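Side-chain contacts in cobalamin biosynthesis protein CobN (Mycobacterium tuberculosis, PDB 7C6O), which forms the large catalytic subunit of cobaltochelatase, the enzyme that inserts cobalt into a corrin ring during cobalamin biosynthesis: residues R368-F373 against R537-G542; N446-S451 against F543-G548; V450-Y455 against P476-L481; I493-L498 against Y532-R537. One frame throughout, in Å; residues are numbered along the deposited sequence. Where two conformers were deposited one is given.

Interaction 1 of 4, residues R368-F373 against R537-G542; sequences RVALVF and RWLDTG
Leu539, in the last turn of helix 530-539, packs both of its methyl branches against Ala370 and Val372 of strand 369-373. The setting is a beta-alpha-beta crossover: strands 503-507 and 551-555 both run parallel to 369-373, one along each edge of it, and helix 530-539 lies in the connection that carries the chain from one to the other over the middle strand. Leu539 is the side chain this helix end sets down on that strand. Its CG stands anti to the carbonyl carbon (chi1 -63°), which sends the forked end toward the sheet, and the fork then straddles two successive residues on the same strand face. CD2 of Leu539 reaches Ala370 CB at 3.9 Å, while its CD1 lies alongside Val372 CG2 at 4.2 Å. Val372 turns CG1 anti to its own nitrogen, leaving CG2 as the branch that meets the leucine. The fit is apolar and buried, with no hydrogen bond across it; Met506 of strand 503-507 packs on Leu539 as well. Just beyond, the helix end is tied down by charge. Arg537 comes end-on to Asp540, with NH1 and NH2 both gripping OD2, NH1 at 3.0 Å and NH2 at 3.2 Å, and that oxygen sits nearly in the guanidinium plane. Arg355 forms a salt bridge to Asp540 OD1, so the aspartate lies between two arginines and is probably held ionised. The same OD1 of Asp540 also accepts the backbone N-H of Thr541, with N to OD1 at 2.7 Å.

Interaction 2 of 4, residues N446-S451 against F543-G548; sequences NPIRVS and FSNGFG
Asn545 holds CG between its backbone N and carbonyl carbon (chi1 60°), and Val450 sets CG1 anti to its own N (chi1 176°); the first torsion brings an amide, the second a methyl, into the contact between strand 448-451 and the loop 543-548. The loop opens with a type I beta turn, closed by Gly546 N to Phe543 O at 2.8 Å. From this turn Asn545 ND2 donates to Arg449 O at 2.7 Å, a short but bent bond whose donor stands 40° out of the carbonyl plane. Asn545 OD1 accepts a hydrogen bond from a water at 2.6 Å, and that water weakly accepts from Ser451 N. Beside this polar pair Val450 CG1 lies over one face of the Phe543 ring, 3.8 Å from the centroid, a CH-pi contact, with the two side chains crossing at about a right angle. Arg449 leaves the strand away from the loop, and its guanidinium forms salt bridges with Asp484 and Glu492. Ile448 and Val450 give their backbone bonds to strand 492-500, whereas Arg449 O faces the loop. An amide side chain and a water thus bond this strand on the side not paired with 492-500.

Interaction 3 of 4, residues V450-Y455 against P476-L481; sequences VSAKEY and PPPGEL
Ala452 and Tyr455, on the first turn of helix 452-459, pack against Pro478 and Pro477 of a proline-rich loop. Residues Pro476 to Gly479 form a type VIa beta turn, with a cis peptide bond before Pro478 and Gly479 N bonded to Pro476 O at 2.9 Å. The buried side is that of Ala452 and Pro478. Ala452 CB sits against the Pro478 ring, closest to CG at 3.7 Å, with CB and CD of the same ring only slightly farther off. Ile493 of strand 492-500 packs on both Tyr455 and Pro478. Tyr455 places CG anti to its backbone N (chi1 174°), which carries the ring from the helix across to Pro477, the more exposed end of the contact yet just as tight. Pro477 CB comes in at the ring edge, near its plane, 3.6 Å from Tyr455 CE2, and the two side chains cross at about a right angle. Looser is the approach of Tyr455 CD2 to Pro478 CA, at 4.3 Å. The phenol is buried: its OH hydrogen-bonds His530 ND1, and the two rings meet nearly perpendicular. Solvent lies by Glu480 of the loop and Lys453 of the helix, whose NZ forms a salt bridge with Asp457. The helix start that presents Ala452 and Tyr455 is capped by Ser451, whose OG accepts from Glu454 N at 3.0 Å in an almost straight bond, 171° at the hydrogen.

Interaction 4 of 4, residues I493-L498 against Y532-R537; sequences IVIAAL and YLAAYR
No ring enters the contact of Ile493 and Ile495 with Ala534 and Ala535: the aromatic groups of helix 532-537, Tyr532 and Tyr536, leave the helix pointing away from the strand. The Tyr536 ring has the carbonyl O of Tyr532, one turn back, at its edge and in its plane, while the two hydroxyls bond outward, that of Tyr532 to Asn560 and that of Tyr536 to Gln508. The strand meets Ala534 and Ala535, and two isoleucines pack on them. Both set CG1 anti to the carbonyl carbon, with chi1 near -60°, which places CD1 against the helix. Ile493 closes on the methyl of Ala534 with two branches, CD1 at 3.7 Å and CG2 at 3.8 Å from Ala534 CB. Ile495 reaches deeper, to the backbone itself: its CD1 lies 3.7 Å from Ala535 CA and equally near Ala534 O, a plain van der Waals touch. The other branch of Ile495, CG2, rests 4.1 Å from Ala535 CB. Consistent with the small alanines, the axes of strand 493-495 and helix 532-537 approach to 8.8 Å, their directions 60° apart. All four residues are buried, and no hydrogen bond crosses between the segments. Around them, Ile493 also packs on Tyr455 of helix 452-459, which touches Leu533 too; Ile495 lies beside Ile448 and Val450 of the antiparallel neighbour 448-451 and against Met506 of strand 503-507. Helix 530-539 packs on this face of the sheet, with helix 452-459 beside it.

In the fold
From the N terminus, strand 369-373 opens the longest loop, which interaction 1 closes at the end of helix 530-539. Strand 448-451 then starts two contacts, interactions 2 and 3. Interaction 3 closes first, at 476-481; interaction 4 follows in series, from 493-498 to 532-537. Both nest inside interaction 1, and interaction 4 lies inside interaction 2 as well. Interaction 2 closes last, at 543-548, and so crosses interaction 1. Helix 530-539 carries interactions 1 and 4 and thereby spans strands 369-373 and 492-500 of one mixed sheet; interaction 2 adds the loop after that helix to strand 448-451, and interaction 3 joins the start of helix 452-459 to the loop 476-481.

Interaction 1 of 4, residues R368-F373 against R537-G542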
# COMPACT_ATOMS: atom_id res chain seq x y z
N ARG A 368 16.48 22.66 9.50
CA ARG A 368 17.38 21.81 8.73
C ARG A 368 16.58 20.67 8.11
O ARG A 368 15.85 19.96 8.82
CB ARG A 368 18.51 21.28 9.61
CG ARG A 368 19.45 22.37 10.13
CD ARG A 368 20.56 21.81 11.01
NE ARG A 368 20.03 21.09 12.16
CZ ARG A 368 19.81 21.63 13.35
NH1 ARG A 368 20.07 22.91 13.57
NH2 ARG A 368 19.32 20.88 14.33
N VAL A 369 16.72 20.50 6.80
CA VAL A 369 15.94 19.52 6.06
C VAL A 369 16.88 18.65 5.23
O VAL A 369 17.81 19.15 4.59
CB VAL A 369 14.91 20.20 5.14
CG1 VAL A 369 14.08 19.15 4.40
CG2 VAL A 369 14.02 21.14 5.94
N ALA A 370 16.63 17.34 5.26
CA ALA A 370 17.32 16.39 4.39
C ALA A 370 16.40 16.00 3.24
O ALA A 370 15.27 15.56 3.47
CB ALA A 370 17.76 15.15 5.17
N LEU A 371 16.87 16.18 2.01
CA LEU A 371 16.15 15.80 0.80
C LEU A 371 16.82 14.56 0.24
O LEU A 371 17.96 14.63 -0.23
CB LEU A 371 16.15 16.96 -0.20
CG LEU A 371 15.22 16.89 -1.42
CD1 LEU A 371 13.78 16.86 -0.97
CD2 LEU A 371 15.47 18.08 -2.34
N VAL A 372 16.13 13.42 0.29
CA VAL A 372 16.71 12.13 -0.06
C VAL A 372 16.09 11.64 -1.36
O VAL A 372 14.86 11.64 -1.51
CB VAL A 372 16.52 11.10 1.07
CG1 VAL A 372 17.12 9.75 0.67
CG2 VAL A 372 17.14 11.61 2.36
N PHE A 373 16.94 11.20 -2.29
CA PHE A 373 16.52 10.70 -3.59
C PHE A 373 16.69 9.18 -3.65
O PHE A 373 17.70 8.65 -3.18
CB PHE A 373 17.33 11.34 -4.72
CG PHE A 373 17.11 12.82 -4.87
CD1 PHE A 373 17.63 13.71 -3.95
CD2 PHE A 373 16.40 13.32 -5.95
CE1 PHE A 373 17.44 15.07 -4.09
CE2 PHE A 373 16.20 14.68 -6.10
CZ PHE A 373 16.72 15.56 -5.17
N ARG A 537 21.88 7.68 10.18
CA ARG A 537 22.14 8.18 11.53
C ARG A 537 22.87 9.51 11.50
O ARG A 537 22.73 10.31 12.44
CB ARG A 537 22.92 7.14 12.33
CG ARG A 537 22.10 5.90 12.71
CD ARG A 537 20.96 6.26 13.67
NE ARG A 537 19.75 6.72 12.98
CZ ARG A 537 18.96 7.69 13.43
NH1 ARG A 537 19.26 8.32 14.56
NH2 ARG A 537 17.89 8.05 12.74
N TRP A 538 23.62 9.80 10.43
CA TRP A 538 24.26 11.10 10.34
C TRP A 538 23.26 12.20 10.02
O TRP A 538 23.47 13.36 10.41
CB TRP A 538 25.37 11.09 9.28
CG TRP A 538 25.90 12.46 9.02
CD1 TRP A 538 26.82 13.14 9.77
CD2 TRP A 538 25.52 13.34 7.96
NE1 TRP A 538 27.03 14.39 9.24
CE2 TRP A 538 26.25 14.54 8.12
CE3 TRP A 538 24.63 13.23 6.88
CZ2 TRP A 538 26.12 15.61 7.25
CZ3 TRP A 538 24.51 14.31 6.02
CH2 TRP A 538 25.25 15.48 6.20
N LEU A 539 22.16 11.87 9.33
CA LEU A 539 21.11 12.85 9.10
C LEU A 539 20.48 13.33 10.40
O LEU A 539 19.92 14.43 10.44
CB LEU A 539 20.02 12.27 8.19
CG LEU A 539 20.42 11.88 6.77
CD1 LEU A 539 19.22 11.28 6.03
CD2 LEU A 539 20.96 13.08 6.03
N ASP A 540 20.55 12.52 11.45
CA ASP A 540 19.90 12.81 12.72
C ASP A 540 20.88 13.51 13.66
O ASP A 540 21.94 13.98 13.25
CB ASP A 540 19.37 11.51 13.32
CG ASP A 540 18.17 11.71 14.22
OD1 ASP A 540 17.97 12.84 14.72
OD2 ASP A 540 17.43 10.73 14.44
N THR A 541 20.51 13.62 14.93
CA THR A 541 21.43 14.09 15.95
C THR A 541 22.13 12.90 16.58
O THR A 541 21.67 11.76 16.51
CB THR A 541 20.69 14.90 17.02
OG1 THR A 541 19.59 14.14 17.52
CG2 THR A 541 20.18 16.21 16.44
N GLY A 542 23.27 13.18 17.20
CA GLY A 542 24.00 12.15 17.91
C GLY A 542 25.48 12.14 17.59
O GLY A 542 26.31 12.20 18.50

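Interaction 2 of 4, residues N446-S451 against F543-G548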
# COMPACT_ATOMS: atom_id res chain seq x y z
N ASN A 446 35.17 17.37 2.25
CA ASN A 446 34.08 17.52 1.28
C ASN A 446 33.02 16.41 1.43
O ASN A 446 31.83 16.73 1.47
CB ASN A 446 34.64 17.57 -0.15
CG ASN A 446 33.73 16.92 -1.16
OD1 ASN A 446 34.04 15.85 -1.70
ND2 ASN A 446 32.60 17.55 -1.44
N PRO A 447 33.41 15.14 1.52
CA PRO A 447 32.44 14.12 1.91
C PRO A 447 32.37 14.00 3.43
O PRO A 447 33.34 14.23 4.14
CB PRO A 447 32.99 12.84 1.28
CG PRO A 447 34.45 13.04 1.34
CD PRO A 447 34.70 14.52 1.16
N ILE A 448 31.17 13.66 3.91
CA ILE A 448 30.97 13.52 5.34
C ILE A 448 31.71 12.30 5.85
O ILE A 448 31.79 11.27 5.17
CB ILE A 448 29.46 13.44 5.66
CG1 ILE A 448 28.80 14.79 5.39
CG2 ILE A 448 29.22 13.02 7.11
CD1 ILE A 448 28.23 14.93 4.00
N ARG A 449 32.30 12.41 7.04
CA ARG A 449 33.07 11.33 7.64
C ARG A 449 32.57 11.10 9.06
O ARG A 449 32.58 12.02 9.88
CB ARG A 449 34.57 11.68 7.64
CG ARG A 449 35.05 12.28 6.32
CD ARG A 449 36.50 12.70 6.38
NE ARG A 449 37.40 11.55 6.30
CZ ARG A 449 37.88 11.07 5.16
NH1 ARG A 449 37.56 11.64 4.01
NH2 ARG A 449 38.70 10.03 5.18
N VAL A 450 32.12 9.87 9.33
CA VAL A 450 31.67 9.46 10.65
C VAL A 450 32.74 8.58 11.26
O VAL A 450 33.14 7.58 10.65
CB VAL A 450 30.32 8.73 10.59
CG1 VAL A 450 29.92 8.22 11.97
CG2 VAL A 450 29.24 9.63 10.03
N SER A 451 33.20 8.93 12.46
CA SER A 451 34.24 8.15 13.11
C SER A 451 33.71 6.78 13.49
O SER A 451 32.55 6.63 13.90
CB SER A 451 34.76 8.88 14.35
OG SER A 451 34.13 8.42 15.53
N PHE A 543 25.81 12.06 16.31
CA PHE A 543 27.20 12.18 15.90
C PHE A 543 27.67 13.61 16.10
O PHE A 543 26.90 14.56 15.92
CB PHE A 543 27.36 11.75 14.44
CG PHE A 543 27.06 10.29 14.20
CD1 PHE A 543 27.25 9.35 15.19
CD2 PHE A 543 26.57 9.87 12.97
CE1 PHE A 543 26.98 8.01 14.97
CE2 PHE A 543 26.30 8.53 12.73
CZ PHE A 543 26.50 7.60 13.74
N SER A 544 28.93 13.77 16.50
CA SER A 544 29.46 15.10 16.78
C SER A 544 29.37 16.01 15.57
O SER A 544 29.15 17.22 15.73
CB SER A 544 30.91 14.99 17.26
OG SER A 544 31.71 14.34 16.29
N ASN A 545 29.52 15.47 14.37
CA ASN A 545 29.33 16.21 13.13
C ASN A 545 27.98 15.91 12.49
O ASN A 545 27.84 16.08 11.27
CB ASN A 545 30.46 15.89 12.15
CG ASN A 545 30.53 14.42 11.80
OD1 ASN A 545 30.11 13.57 12.59
ND2 ASN A 545 31.07 14.12 10.63
N GLY A 546 27.00 15.47 13.27
CA GLY A 546 25.72 15.09 12.71
C GLY A 546 25.00 16.28 12.09
O GLY A 546 25.12 17.42 12.54
N PHE A 547 24.23 15.98 11.04
CA PHE A 547 23.48 17.04 10.35
C PHE A 547 22.37 17.59 11.24
O PHE A 547 22.13 18.81 11.25
CB PHE A 547 22.91 16.50 9.04
CG PHE A 547 22.08 17.49 8.29
CD1 PHE A 547 22.67 18.57 7.64
CD2 PHE A 547 20.70 17.35 8.22
CE1 PHE A 547 21.90 19.49 6.95
CE2 PHE A 547 19.93 18.26 7.53
CZ PHE A 547 20.53 19.33 6.89
N GLY A 548 21.69 16.73 11.99
CA GLY A 548 20.63 17.18 12.87
C GLY A 548 19.41 17.70 12.13
O GLY A 548 18.91 18.78 12.44
O HOH W 1 31.34 11.48 13.63

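Interaction 3 of 4, residues V450-Y455 against P476-L481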
# COMPACT_ATOMS: atom_id res chain seq x y z
N VAL A 450 32.12 9.87 9.33
CA VAL A 450 31.67 9.46 10.65
C VAL A 450 32.74 8.58 11.26
O VAL A 450 33.14 7.58 10.65
CB VAL A 450 30.32 8.73 10.59
CG1 VAL A 450 29.92 8.22 11.97
CG2 VAL A 450 29.24 9.63 10.03
N SER A 451 33.20 8.93 12.46
CA SER A 451 34.24 8.15 13.11
C SER A 451 33.71 6.78 13.49
O SER A 451 32.55 6.63 13.90
CB SER A 451 34.76 8.88 14.35
OG SER A 451 34.13 8.42 15.53
N ALA A 452 34.56 5.76 13.34
CA ALA A 452 34.17 4.40 13.70
C ALA A 452 33.80 4.29 15.17
O ALA A 452 32.92 3.50 15.52
CB ALA A 452 35.30 3.43 13.36
N LYS A 453 34.45 5.08 16.03
CA LYS A 453 34.15 5.03 17.46
C LYS A 453 32.73 5.50 17.74
O LYS A 453 31.98 4.85 18.47
CB LYS A 453 35.17 5.87 18.23
CG LYS A 453 34.89 6.00 19.71
CD LYS A 453 34.82 4.65 20.39
CE LYS A 453 34.97 4.78 21.90
NZ LYS A 453 34.06 5.83 22.45
N GLU A 454 32.34 6.64 17.16
CA GLU A 454 31.00 7.15 17.39
C GLU A 454 29.95 6.24 16.76
O GLU A 454 28.87 6.04 17.33
CB GLU A 454 30.86 8.57 16.83
CG GLU A 454 31.80 9.58 17.48
CD GLU A 454 31.48 11.00 17.07
OE1 GLU A 454 30.28 11.32 16.91
OE2 GLU A 454 32.43 11.79 16.89
N TYR A 455 30.25 5.67 15.59
CA TYR A 455 29.32 4.74 14.97
C TYR A 455 29.12 3.51 15.86
O TYR A 455 27.98 3.08 16.09
CB TYR A 455 29.80 4.32 13.59
CG TYR A 455 28.93 3.24 13.00
CD1 TYR A 455 27.70 3.55 12.44
CD2 TYR A 455 29.31 1.90 13.05
CE1 TYR A 455 26.87 2.56 11.93
CE2 TYR A 455 28.50 0.91 12.53
CZ TYR A 455 27.28 1.24 11.97
OH TYR A 455 26.46 0.26 11.46
N PRO A 476 32.20 -6.89 11.58
CA PRO A 476 32.10 -6.01 12.73
C PRO A 476 32.13 -4.56 12.30
O PRO A 476 32.66 -4.23 11.22
CB PRO A 476 33.33 -6.38 13.57
CG PRO A 476 34.26 -7.05 12.64
CD PRO A 476 33.41 -7.73 11.61
N PRO A 477 31.56 -3.66 13.09
CA PRO A 477 31.61 -2.25 12.73
C PRO A 477 33.05 -1.76 12.71
O PRO A 477 33.90 -2.26 13.47
CB PRO A 477 30.80 -1.57 13.84
CG PRO A 477 30.94 -2.49 15.02
CD PRO A 477 30.95 -3.87 14.42
N PRO A 478 33.37 -0.78 11.84
CA PRO A 478 32.47 -0.06 10.94
C PRO A 478 32.28 -0.72 9.57
O PRO A 478 31.81 -0.06 8.64
CB PRO A 478 33.17 1.28 10.78
CG PRO A 478 34.62 0.90 10.79
CD PRO A 478 34.74 -0.25 11.77
N GLY A 479 32.64 -1.99 9.45
CA GLY A 479 32.51 -2.69 8.19
C GLY A 479 33.64 -2.38 7.22
O GLY A 479 34.69 -1.84 7.59
N GLU A 480 33.41 -2.73 5.96
CA GLU A 480 34.38 -2.52 4.90
C GLU A 480 33.84 -1.70 3.74
O GLU A 480 34.54 -1.53 2.73
CB GLU A 480 34.89 -3.87 4.36
CG GLU A 480 35.61 -4.72 5.39
CD GLU A 480 35.81 -6.15 4.91
OE1 GLU A 480 34.91 -6.68 4.22
OE2 GLU A 480 36.86 -6.74 5.24
N LEU A 481 32.61 -1.19 3.84
CA LEU A 481 32.00 -0.39 2.78
C LEU A 481 32.25 1.08 3.04
O LEU A 481 31.78 1.63 4.05
CB LEU A 481 30.50 -0.66 2.69
CG LEU A 481 30.02 -1.75 1.74
CD1 LEU A 481 28.52 -1.61 1.52
CD2 LEU A 481 30.77 -1.67 0.42

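Interaction 4 of 4, residues I493-L498 against Y532-R537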
# COMPACT_ATOMS: atom_id res chain seq x y z
N ILE A 493 33.64 6.18 8.29
CA ILE A 493 32.65 5.87 7.27
C ILE A 493 32.39 7.13 6.46
O ILE A 493 31.96 8.15 7.00
CB ILE A 493 31.35 5.32 7.89
CG1 ILE A 493 31.65 4.06 8.71
CG2 ILE A 493 30.34 5.01 6.80
CD1 ILE A 493 30.45 3.51 9.45
N VAL A 494 32.65 7.05 5.15
CA VAL A 494 32.56 8.21 4.27
C VAL A 494 31.18 8.24 3.64
O VAL A 494 30.73 7.25 3.05
CB VAL A 494 33.66 8.16 3.19
CG1 VAL A 494 33.61 9.41 2.33
CG2 VAL A 494 35.03 8.01 3.84
N ILE A 495 30.51 9.39 3.75
CA ILE A 495 29.14 9.55 3.28
C ILE A 495 29.11 10.69 2.27
O ILE A 495 29.39 11.84 2.62
CB ILE A 495 28.17 9.83 4.44
CG1 ILE A 495 28.19 8.67 5.44
CG2 ILE A 495 26.76 10.07 3.91
CD1 ILE A 495 27.65 9.03 6.80
N ALA A 496 28.79 10.36 1.02
CA ALA A 496 28.65 11.37 -0.02
C ALA A 496 27.30 12.07 0.13
O ALA A 496 26.26 11.42 0.25
CB ALA A 496 28.78 10.74 -1.40
N ALA A 497 27.33 13.40 0.12
CA ALA A 497 26.10 14.18 0.23
C ALA A 497 26.38 15.60 -0.23
O ALA A 497 27.52 16.08 -0.16
CB ALA A 497 25.56 14.19 1.67
N LEU A 498 25.34 16.27 -0.71
CA LEU A 498 25.42 17.63 -1.22
C LEU A 498 24.80 18.56 -0.18
O LEU A 498 23.58 18.57 0.01
CB LEU A 498 24.72 17.74 -2.57
CG LEU A 498 24.60 19.10 -3.24
CD1 LEU A 498 25.92 19.85 -3.24
CD2 LEU A 498 24.09 18.92 -4.67
N TYR A 532 24.95 2.07 5.16
CA TYR A 532 23.54 2.46 5.09
C TYR A 532 23.08 3.05 6.41
O TYR A 532 22.46 4.12 6.45
CB TYR A 532 22.69 1.25 4.71
CG TYR A 532 21.25 1.57 4.36
CD1 TYR A 532 20.33 1.87 5.36
CD2 TYR A 532 20.81 1.55 3.05
CE1 TYR A 532 19.01 2.16 5.06
CE2 TYR A 532 19.49 1.84 2.73
CZ TYR A 532 18.60 2.14 3.74
OH TYR A 532 17.29 2.43 3.44
N LEU A 533 23.37 2.37 7.52
CA LEU A 533 22.95 2.85 8.83
C LEU A 533 23.66 4.15 9.20
O LEU A 533 23.03 5.07 9.72
CB LEU A 533 23.19 1.78 9.89
CG LEU A 533 22.41 0.48 9.71
CD1 LEU A 533 22.92 -0.60 10.66
CD2 LEU A 533 20.92 0.72 9.92
N ALA A 534 24.96 4.23 8.94
CA ALA A 534 25.71 5.44 9.27
C ALA A 534 25.15 6.66 8.55
O ALA A 534 25.04 7.74 9.13
CB ALA A 534 27.19 5.25 8.94
N ALA A 535 24.78 6.50 7.27
CA ALA A 535 24.29 7.63 6.49
C ALA A 535 23.00 8.19 7.08
O ALA A 535 22.86 9.40 7.24
CB ALA A 535 24.09 7.21 5.04
N TYR A 536 22.05 7.31 7.41
CA TYR A 536 20.80 7.79 7.99
C TYR A 536 21.01 8.33 9.40
O TYR A 536 20.40 9.33 9.79
CB TYR A 536 19.74 6.69 7.99
CG TYR A 536 18.91 6.71 6.73
CD1 TYR A 536 17.87 7.62 6.59
CD2 TYR A 536 19.17 5.85 5.68
CE1 TYR A 536 17.10 7.66 5.44
CE2 TYR A 536 18.41 5.88 4.52
CZ TYR A 536 17.38 6.79 4.41
OH TYR A 536 16.63 6.83 3.26
N ARG A 537 21.88 7.68 10.18
CA ARG A 537 22.14 8.18 11.53
C ARG A 537 22.87 9.51 11.50
O ARG A 537 22.73 10.31 12.44
CB ARG A 537 22.92 7.14 12.33
CG ARG A 537 22.10 5.90 12.71
CD ARG A 537 20.96 6.26 13.67
NE ARG A 537 19.75 6.72 12.98
CZ ARG A 537 18.96 7.69 13.43
NH1 ARG A 537 19.26 8.32 14.56
NH2 ARG A 537 17.89 8.05 12.74